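Long-range contacts in UDP-N-acetylglucosamine 3-dehydrogenase (PDB 7BVJ), which catalyses the NAD(+)-dependent oxidation of the glucosamine 3-position of UDP-N-acetylglucosamine to a ketone, a step in the biosynthesis of lipid A: residues H118-I126 with I163-L171; S152-M162 with A207-V215. All coordinates share one frame; numbering follows the deposited sequence.

From the N terminus the chain first builds the parallel Rossmann sheet that binds NAD, and its last strand, 114-117, runs straight into 118-126. Helix 124-132 and then strand 139-147 of the mixed sheet follow, and contact 1 closes this first excursion when 163-171, within helix 157-173, packs back on 118-126. The earlier part of the same helix and the turn leading into it, 152-162, are met only after strands 177-185 and 194-201, when 207-215 of strand 206-215 packs on them and closes contact 2. The segments alternate along the chain, so the two loops cross. Helix 157-173 is common to both: contact 1 ties it to the exit from the Rossmann domain, contact 2 to the mixed sheet.

Contact 1. Residues H118-I126 with I163-L171; sequences HIKRVHPAI and IHDLDLTLL
R121 meets the carboxylate of D167 edge to edge where the chain leaving the last strand of the Rossmann fold, a 3-10 turn at 119-121, packs on helix 157-173. The guanidinium and carboxylate planes are only 10° apart, nearly coplanar. The grip is side-on: NE donates to OD2 at 3.0 Å and NH2 to OD1, also 3.0 Å, each oxygen offering its syn lone pair within the guanidinium plane. D167 reaches the arginine because its CG is anti to the backbone N (chi1 176°). Over one guanidinium face lies the methyl CD1 of L171, and NH1 has a weak further bond to F287 O. A leucine in place of R121 would probably leave the buried D167 carboxylate without its positive mate and both of its syn lone pairs without these donors. The same carboxylate also comes over a face of the H118 ring, while I163 CG1 meets that ring at its edge, 4.0 Å from CE1. Further along, K120 sets its CD over the face of the H164 ring, a CH-pi contact 3.8 Å from the centroid. H164 is a likely candidate for the catalytic base, and its other neighbours include K91, the alternative candidate. I126 CG1 packs on L168 CD2 at 3.6 Å. A water in the plane of both imidazoles joins H118 ND1, at 3.2 Å, to H164 ND1, at 2.9 Å.

Contact 2. Residues S152-M162 with A207-V215; sequences SLDIDVIMDLM and ANLAASRVV
Helix-on-sheet packing in the C-terminal domain of the Gfo/Idh/MocA family brings the start of helix 157-173 across strand 206-215, the axes of the short segments 157-162 and 207-212 running at 103° to each other with a closest approach of 8.2 Å. A211 is the small residue under the helix: its CB meets V157 O, L161 CB and M162 CB, the last at 4.0 Å. M162 reaches from the helix over to the strand, its CG anti to the backbone N (chi1 -160°), and bends at its end, so that CG lies beside L209 CB and the methyl CE comes 3.2 Å from L209 O. L161 turns CD1 onto S212 O. At the strand's corner, R213 sends an extended chain into the turn before the helix. V157 CG2 lies across it, 3.7 Å from R213 CG, and the CA of L153 sits over a guanidinium face. NH1 donates to I155 O at 2.8 Å, a bent bond of 136° whose donor is tilted out of the carbonyl plane; NH1 also donates a hydrogen bond to a water, which in turn donates one to L153 O. A second water joins S152 OG, which is also hydrogen-bonded to K149 N, to R213 O. The charge of this buried arginine is probably balanced by the carboxylate of D193, salt-bridged to NH2, while NH1 ties the strand's corner to two backbone carbonyls of the turn, one directly and one through water.

Contact 1. Residues H118-I126 with I163-L171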
loop_
_atom_site.group_PDB
_atom_site.type_symbol
_atom_site.label_atom_id
_atom_site.label_comp_id
_atom_site.label_asym_id
_atom_site.label_seq_id
_atom_site.Cartn_x
_atom_site.Cartn_y
_atom_site.Cartn_z
ATOM N N HIS A 118 3.128 0.464 -0.456
ATOM C CA HIS A 118 1.842 1.075 -0.146
ATOM C C HIS A 118 1.466 2.008 -1.291
ATOM O O HIS A 118 1.611 3.237 -1.221
ATOM C CB HIS A 118 1.902 1.780 1.202
ATOM C CG HIS A 118 1.707 0.846 2.352
ATOM N ND1 HIS A 118 0.512 0.205 2.585
ATOM C CD2 HIS A 118 2.563 0.408 3.306
ATOM C CE1 HIS A 118 0.627 -0.563 3.653
ATOM N NE2 HIS A 118 1.864 -0.463 4.106
ATOM N N ILE A 119 0.915 1.385 -2.338
ATOM C CA ILE A 119 0.756 2.005 -3.650
ATOM C C ILE A 119 -0.121 3.259 -3.613
ATOM O O ILE A 119 0.132 4.211 -4.366
ATOM C CB ILE A 119 0.226 0.962 -4.658
ATOM C CG1 ILE A 119 0.347 1.486 -6.096
ATOM C CG2 ILE A 119 -1.220 0.524 -4.324
ATOM C CD1 ILE A 119 0.536 0.401 -7.149
ATOM N N LYS A 120 -1.124 3.315 -2.732
ATOM C CA LYS A 120 -2.150 4.394 -2.668
ATOM C C LYS A 120 -1.501 5.738 -2.348
ATOM O O LYS A 120 -2.085 6.711 -2.597
ATOM C CB LYS A 120 -3.201 4.038 -1.619
ATOM C CG LYS A 120 -4.597 3.730 -2.096
ATOM C CD LYS A 120 -4.760 2.381 -2.682
ATOM C CE LYS A 120 -4.980 2.478 -4.174
ATOM N NZ LYS A 120 -4.892 1.152 -4.804
ATOM N N ARG A 121 -0.313 5.725 -1.786
ATOM C CA ARG A 121 0.380 6.972 -1.509
ATOM C C ARG A 121 0.757 7.699 -2.787
ATOM O O ARG A 121 0.862 8.931 -2.771
ATOM C CB ARG A 121 1.637 6.729 -0.687
ATOM C CG ARG A 121 1.423 6.234 0.719
ATOM C CD ARG A 121 2.697 6.336 1.502
ATOM N NE ARG A 121 2.517 6.000 2.913
ATOM C CZ ARG A 121 3.308 6.458 3.875
ATOM N NH1 ARG A 121 4.320 7.244 3.560
ATOM N NH2 ARG A 121 3.099 6.128 5.134
ATOM N N VAL A 122 1.000 6.978 -3.887
ATOM C CA VAL A 122 1.404 7.629 -5.133
ATOM C C VAL A 122 0.220 7.823 -6.076
ATOM O O VAL A 122 0.399 8.279 -7.212
ATOM C CB VAL A 122 2.574 6.885 -5.827
ATOM C CG1 VAL A 122 3.722 6.614 -4.855
ATOM C CG2 VAL A 122 2.128 5.600 -6.475
ATOM N N HIS A 123 -0.993 7.516 -5.616
ATOM C CA HIS A 123 -2.189 7.801 -6.396
ATOM C C HIS A 123 -2.253 9.291 -6.736
ATOM O O HIS A 123 -1.919 10.132 -5.894
ATOM C CB HIS A 123 -3.448 7.390 -5.628
ATOM C CG HIS A 123 -4.669 7.325 -6.492
ATOM N ND1 HIS A 123 -5.336 8.452 -6.923
ATOM C CD2 HIS A 123 -5.315 6.273 -7.049
ATOM C CE1 HIS A 123 -6.350 8.095 -7.693
ATOM N NE2 HIS A 123 -6.360 6.777 -7.785
ATOM N N PRO A 124 -2.656 9.649 -7.963
ATOM C CA PRO A 124 -2.624 11.071 -8.361
ATOM C C PRO A 124 -3.436 11.991 -7.453
ATOM O O PRO A 124 -3.030 13.136 -7.199
ATOM C CB PRO A 124 -3.188 11.043 -9.792
ATOM C CG PRO A 124 -2.924 9.663 -10.293
ATOM C CD PRO A 124 -2.941 8.745 -9.098
ATOM N N ALA A 125 -4.580 11.522 -6.950
ATOM C CA ALA A 125 -5.390 12.369 -6.085
ATOM C C ALA A 125 -4.681 12.644 -4.768
ATOM O O ALA A 125 -4.719 13.773 -4.251
ATOM C CB ALA A 125 -6.748 11.716 -5.837
ATOM N N ILE A 126 -4.000 11.634 -4.228
ATOM C CA ILE A 126 -3.314 11.816 -2.953
ATOM C C ILE A 126 -2.105 12.729 -3.136
ATOM O O ILE A 126 -1.816 13.573 -2.284
ATOM C CB ILE A 126 -2.919 10.453 -2.351
ATOM C CG1 ILE A 126 -4.038 9.874 -1.480
ATOM C CG2 ILE A 126 -1.714 10.613 -1.424
ATOM C CD1 ILE A 126 -5.418 9.892 -2.078
ATOM N N ILE A 163 -6.087 -1.680 4.912
ATOM C CA ILE A 163 -4.773 -1.152 5.255
ATOM C C ILE A 163 -4.390 0.012 4.354
ATOM O O ILE A 163 -3.628 0.892 4.772
ATOM C CB ILE A 163 -3.733 -2.285 5.193
ATOM C CG1 ILE A 163 -2.443 -1.873 5.900
ATOM C CG2 ILE A 163 -3.468 -2.668 3.751
ATOM C CD1 ILE A 163 -1.578 -3.020 6.284
ATOM N N HIS A 164 -4.942 0.070 3.134
ATOM C CA HIS A 164 -4.707 1.221 2.254
ATOM C C HIS A 164 -5.174 2.512 2.901
ATOM O O HIS A 164 -4.423 3.496 2.994
ATOM C CB HIS A 164 -5.437 1.040 0.923
ATOM C CG HIS A 164 -4.846 -0.020 0.047
ATOM N ND1 HIS A 164 -3.526 -0.004 -0.350
ATOM C CD2 HIS A 164 -5.394 -1.130 -0.505
ATOM C CE1 HIS A 164 -3.287 -1.053 -1.116
ATOM N NE2 HIS A 164 -4.401 -1.754 -1.222
ATOM N N ASP A 165 -6.430 2.530 3.341
ATOM C CA ASP A 165 -6.996 3.750 3.887
ATOM C C ASP A 165 -6.538 3.997 5.314
ATOM O O ASP A 165 -6.401 5.155 5.717
ATOM C CB ASP A 165 -8.513 3.689 3.770
ATOM C CG ASP A 165 -8.951 3.425 2.338
ATOM O OD1 ASP A 165 -8.502 4.182 1.453
ATOM O OD2 ASP A 165 -9.693 2.444 2.094
ATOM N N LEU A 166 -6.241 2.943 6.073
ATOM C CA LEU A 166 -5.542 3.153 7.336
ATOM C C LEU A 166 -4.223 3.888 7.112
ATOM O O LEU A 166 -3.910 4.853 7.826
ATOM C CB LEU A 166 -5.320 1.817 8.043
ATOM C CG LEU A 166 -6.604 1.173 8.604
ATOM C CD1 LEU A 166 -6.434 -0.338 8.891
ATOM C CD2 LEU A 166 -7.095 1.909 9.865
ATOM N N ASP A 167 -3.451 3.470 6.098
ATOM C CA ASP A 167 -2.173 4.116 5.832
ATOM C C ASP A 167 -2.368 5.561 5.393
ATOM O O ASP A 167 -1.653 6.454 5.854
ATOM C CB ASP A 167 -1.404 3.333 4.772
ATOM C CG ASP A 167 -0.105 4.014 4.380
ATOM O OD1 ASP A 167 0.709 4.314 5.290
ATOM O OD2 ASP A 167 0.088 4.259 3.164
ATOM N N LEU A 168 -3.313 5.794 4.478
ATOM C CA LEU A 168 -3.614 7.146 4.031
ATOM C C LEU A 168 -3.983 8.035 5.207
ATOM O O LEU A 168 -3.542 9.184 5.293
ATOM C CB LEU A 168 -4.752 7.125 3.013
ATOM C CG LEU A 168 -4.382 6.579 1.633
ATOM C CD1 LEU A 168 -5.610 6.467 0.712
ATOM C CD2 LEU A 168 -3.265 7.438 1.006
ATOM N N THR A 169 -4.800 7.508 6.116
ATOM C CA THR A 169 -5.172 8.221 7.327
ATOM C C THR A 169 -3.941 8.626 8.123
ATOM O O THR A 169 -3.768 9.804 8.491
ATOM C CB THR A 169 -6.067 7.317 8.165
ATOM O OG1 THR A 169 -7.323 7.097 7.487
ATOM C CG2 THR A 169 -6.258 7.923 9.539
ATOM N N LEU A 170 -3.074 7.651 8.416
ATOM C CA LEU A 170 -1.901 7.973 9.226
ATOM C C LEU A 170 -1.010 8.989 8.519
ATOM O O LEU A 170 -0.403 9.839 9.174
ATOM C CB LEU A 170 -1.117 6.707 9.576
ATOM C CG LEU A 170 -1.834 5.745 10.540
ATOM C CD1 LEU A 170 -1.139 4.399 10.570
ATOM C CD2 LEU A 170 -1.945 6.306 11.951
ATOM N N LEU A 171 -0.947 8.939 7.187
ATOM C CA LEU A 171 -0.051 9.827 6.452
ATOM C C LEU A 171 -0.607 11.246 6.373
ATOM O O LEU A 171 0.099 12.214 6.663
ATOM C CB LEU A 171 0.197 9.280 5.046
ATOM C CG LEU A 171 1.150 10.088 4.166
ATOM C CD1 LEU A 171 2.562 9.865 4.625
ATOM C CD2 LEU A 171 0.986 9.701 2.718
HETATM O O HOH W 1 -1.255 1.687 0.343
#

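Contact 2. Residues S152-M162 with A207-V215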
loop_
_atom_site.group_PDB
_atom_site.type_symbol
_atom_site.label_atom_id
_atom_site.label_comp_id
_atom_site.label_asym_id
_atom_site.label_seq_id
_atom_site.Cartn_x
_atom_site.Cartn_y
_atom_site.Cartn_z
ATOM N N SER A 152 -11.167 -14.660 -3.622
ATOM C CA SER A 152 -11.457 -13.691 -2.567
ATOM C C SER A 152 -11.324 -14.282 -1.170
ATOM O O SER A 152 -11.117 -13.535 -0.207
ATOM C CB SER A 152 -12.856 -13.116 -2.752
ATOM O OG SER A 152 -12.900 -12.202 -3.831
ATOM N N LEU A 153 -11.429 -15.601 -1.034
ATOM C CA LEU A 153 -11.292 -16.213 0.279
ATOM C C LEU A 153 -9.911 -15.999 0.871
ATOM O O LEU A 153 -9.743 -16.120 2.084
ATOM C CB LEU A 153 -11.613 -17.709 0.194
ATOM C CG LEU A 153 -13.115 -17.996 0.100
ATOM C CD1 LEU A 153 -13.442 -19.465 0.419
ATOM C CD2 LEU A 153 -13.896 -17.053 1.005
ATOM N N ASP A 154 -8.917 -15.675 0.051
ATOM C CA ASP A 154 -7.589 -15.357 0.545
ATOM C C ASP A 154 -7.341 -13.853 0.620
ATOM O O ASP A 154 -6.186 -13.430 0.723
ATOM C CB ASP A 154 -6.535 -16.037 -0.327
ATOM C CG ASP A 154 -6.667 -17.549 -0.312
ATOM O OD1 ASP A 154 -6.986 -18.140 -1.368
ATOM O OD2 ASP A 154 -6.473 -18.147 0.767
ATOM N N ILE A 155 -8.395 -13.042 0.561
ATOM C CA ILE A 155 -8.293 -11.591 0.710
ATOM C C ILE A 155 -8.617 -11.261 2.159
ATOM O O ILE A 155 -9.777 -11.387 2.584
ATOM C CB ILE A 155 -9.245 -10.845 -0.232
ATOM C CG1 ILE A 155 -8.832 -11.003 -1.687
ATOM C CG2 ILE A 155 -9.310 -9.374 0.143
ATOM C CD1 ILE A 155 -9.854 -10.468 -2.654
ATOM N N ASP A 156 -7.606 -10.837 2.920
ATOM C CA ASP A 156 -7.831 -10.402 4.297
ATOM C C ASP A 156 -8.430 -9.001 4.252
ATOM O O ASP A 156 -7.769 -8.043 3.842
ATOM C CB ASP A 156 -6.531 -10.443 5.100
ATOM C CG ASP A 156 -6.738 -10.184 6.586
ATOM O OD1 ASP A 156 -7.391 -9.172 6.966
ATOM O OD2 ASP A 156 -6.218 -10.992 7.386
ATOM N N VAL A 157 -9.685 -8.887 4.676
ATOM C CA VAL A 157 -10.448 -7.651 4.522
ATOM C C VAL A 157 -9.740 -6.460 5.175
ATOM O O VAL A 157 -9.788 -5.346 4.655
ATOM C CB VAL A 157 -11.874 -7.898 5.064
ATOM C CG1 VAL A 157 -12.536 -6.662 5.574
ATOM C CG2 VAL A 157 -12.716 -8.547 3.952
ATOM N N ILE A 158 -9.048 -6.679 6.288
ATOM C CA ILE A 158 -8.306 -5.610 6.948
ATOM C C ILE A 158 -6.901 -5.464 6.370
ATOM O O ILE A 158 -6.502 -4.367 5.965
ATOM C CB ILE A 158 -8.258 -5.868 8.467
ATOM C CG1 ILE A 158 -9.663 -6.125 9.005
ATOM C CG2 ILE A 158 -7.636 -4.681 9.183
ATOM C CD1 ILE A 158 -10.613 -4.968 8.703
ATOM N N MET A 159 -6.137 -6.570 6.319
ATOM C CA MET A 159 -4.721 -6.527 5.953
ATOM C C MET A 159 -4.485 -6.344 4.456
ATOM O O MET A 159 -3.408 -5.877 4.063
ATOM C CB MET A 159 -4.004 -7.799 6.427
ATOM C CG MET A 159 -4.123 -8.103 7.928
ATOM S SD MET A 159 -3.519 -6.827 9.065
ATOM C CE MET A 159 -2.036 -6.332 8.201
ATOM N N ASP A 160 -5.452 -6.694 3.608
ATOM C CA ASP A 160 -5.283 -6.552 2.169
ATOM C C ASP A 160 -6.125 -5.447 1.542
ATOM O O ASP A 160 -5.834 -5.061 0.410
ATOM C CB ASP A 160 -5.608 -7.878 1.455
ATOM C CG ASP A 160 -4.763 -9.041 1.962
ATOM O OD1 ASP A 160 -3.530 -8.877 2.109
ATOM O OD2 ASP A 160 -5.340 -10.118 2.236
ATOM N N LEU A 161 -7.185 -4.971 2.209
ATOM C CA LEU A 161 -8.011 -3.887 1.686
ATOM C C LEU A 161 -7.949 -2.650 2.568
ATOM O O LEU A 161 -7.514 -1.587 2.110
ATOM C CB LEU A 161 -9.474 -4.334 1.551
ATOM C CG LEU A 161 -9.851 -5.523 0.678
ATOM C CD1 LEU A 161 -11.340 -5.767 0.786
ATOM C CD2 LEU A 161 -9.454 -5.256 -0.771
ATOM N N MET A 162 -8.331 -2.771 3.839
ATOM C CA MET A 162 -8.501 -1.584 4.665
ATOM C C MET A 162 -7.172 -0.908 4.947
ATOM O O MET A 162 -7.126 0.312 5.163
ATOM C CB MET A 162 -9.194 -1.935 5.978
ATOM C CG MET A 162 -9.815 -0.716 6.633
ATOM S SD MET A 162 -10.361 -0.987 8.307
ATOM C CE MET A 162 -11.961 -1.785 8.048
ATOM N N ALA A 207 -11.292 8.541 11.785
ATOM C CA ALA A 207 -11.331 7.824 10.513
ATOM C C ALA A 207 -12.389 6.737 10.585
ATOM O O ALA A 207 -12.388 5.934 11.516
ATOM C CB ALA A 207 -9.973 7.192 10.177
ATOM N N ASN A 208 -13.262 6.689 9.582
ATOM C CA ASN A 208 -14.405 5.781 9.529
ATOM C C ASN A 208 -14.255 4.989 8.231
ATOM O O ASN A 208 -14.685 5.452 7.170
ATOM C CB ASN A 208 -15.742 6.602 9.599
ATOM C CG ASN A 208 -16.959 5.785 9.223
ATOM O OD1 ASN A 208 -16.928 4.549 9.227
ATOM N ND2 ASN A 208 -18.047 6.472 8.895
ATOM N N LEU A 209 -13.646 3.800 8.325
ATOM C CA LEU A 209 -13.095 3.080 7.180
ATOM C C LEU A 209 -13.810 1.752 6.973
ATOM O O LEU A 209 -13.787 0.889 7.856
ATOM C CB LEU A 209 -11.600 2.818 7.375
ATOM C CG LEU A 209 -10.796 4.044 7.805
ATOM C CD1 LEU A 209 -9.317 3.683 7.863
ATOM C CD2 LEU A 209 -11.049 5.150 6.794
ATOM N N ALA A 210 -14.391 1.567 5.792
ATOM C CA ALA A 210 -15.129 0.357 5.461
ATOM C C ALA A 210 -14.394 -0.433 4.383
ATOM O O ALA A 210 -13.779 0.143 3.482
ATOM C CB ALA A 210 -16.552 0.703 5.003
ATOM N N ALA A 211 -14.447 -1.757 4.486
ATOM C CA ALA A 211 -13.866 -2.610 3.463
ATOM C C ALA A 211 -14.722 -3.862 3.317
ATOM O O ALA A 211 -15.278 -4.353 4.297
ATOM C CB ALA A 211 -12.411 -2.976 3.798
ATOM N N SER A 212 -14.847 -4.353 2.083
ATOM C CA SER A 212 -15.651 -5.533 1.778
ATOM C C SER A 212 -15.061 -6.284 0.585
ATOM O O SER A 212 -14.531 -5.676 -0.355
ATOM C CB SER A 212 -17.106 -5.166 1.475
ATOM O OG SER A 212 -17.839 -6.327 1.096
ATOM N N ARG A 213 -15.184 -7.613 0.626
ATOM C CA ARG A 213 -14.770 -8.485 -0.468
ATOM C C ARG A 213 -15.940 -9.212 -1.123
ATOM O O ARG A 213 -15.715 -10.142 -1.906
ATOM C CB ARG A 213 -13.729 -9.505 0.019
ATOM C CG ARG A 213 -14.211 -10.393 1.126
ATOM C CD ARG A 213 -13.194 -11.447 1.507
ATOM N NE ARG A 213 -13.769 -12.383 2.465
ATOM C CZ ARG A 213 -13.070 -13.216 3.225
ATOM N NH1 ARG A 213 -11.750 -13.253 3.134
ATOM N NH2 ARG A 213 -13.700 -14.026 4.073
ATOM N N VAL A 214 -17.177 -8.810 -0.845
ATOM C CA VAL A 214 -18.339 -9.502 -1.392
ATOM C C VAL A 214 -19.349 -8.562 -2.054
ATOM O O VAL A 214 -20.548 -8.856 -2.065
ATOM C CB VAL A 214 -19.039 -10.317 -0.286
ATOM C CG1 VAL A 214 -18.158 -11.456 0.182
ATOM C CG2 VAL A 214 -19.431 -9.403 0.889
ATOM N N VAL A 215 -18.912 -7.420 -2.590
ATOM C CA VAL A 215 -19.895 -6.491 -3.161
ATOM C C VAL A 215 -20.230 -6.896 -4.594
ATOM O O VAL A 215 -19.566 -7.762 -5.179
ATOM C CB VAL A 215 -19.415 -5.027 -3.124
ATOM C CG1 VAL A 215 -19.632 -4.419 -1.745
ATOM C CG2 VAL A 215 -17.975 -4.930 -3.558
HETATM O O HOH W 2 -12.853 -9.678 -3.461
HETATM O O HOH W 3 -10.992 -16.048 4.700
#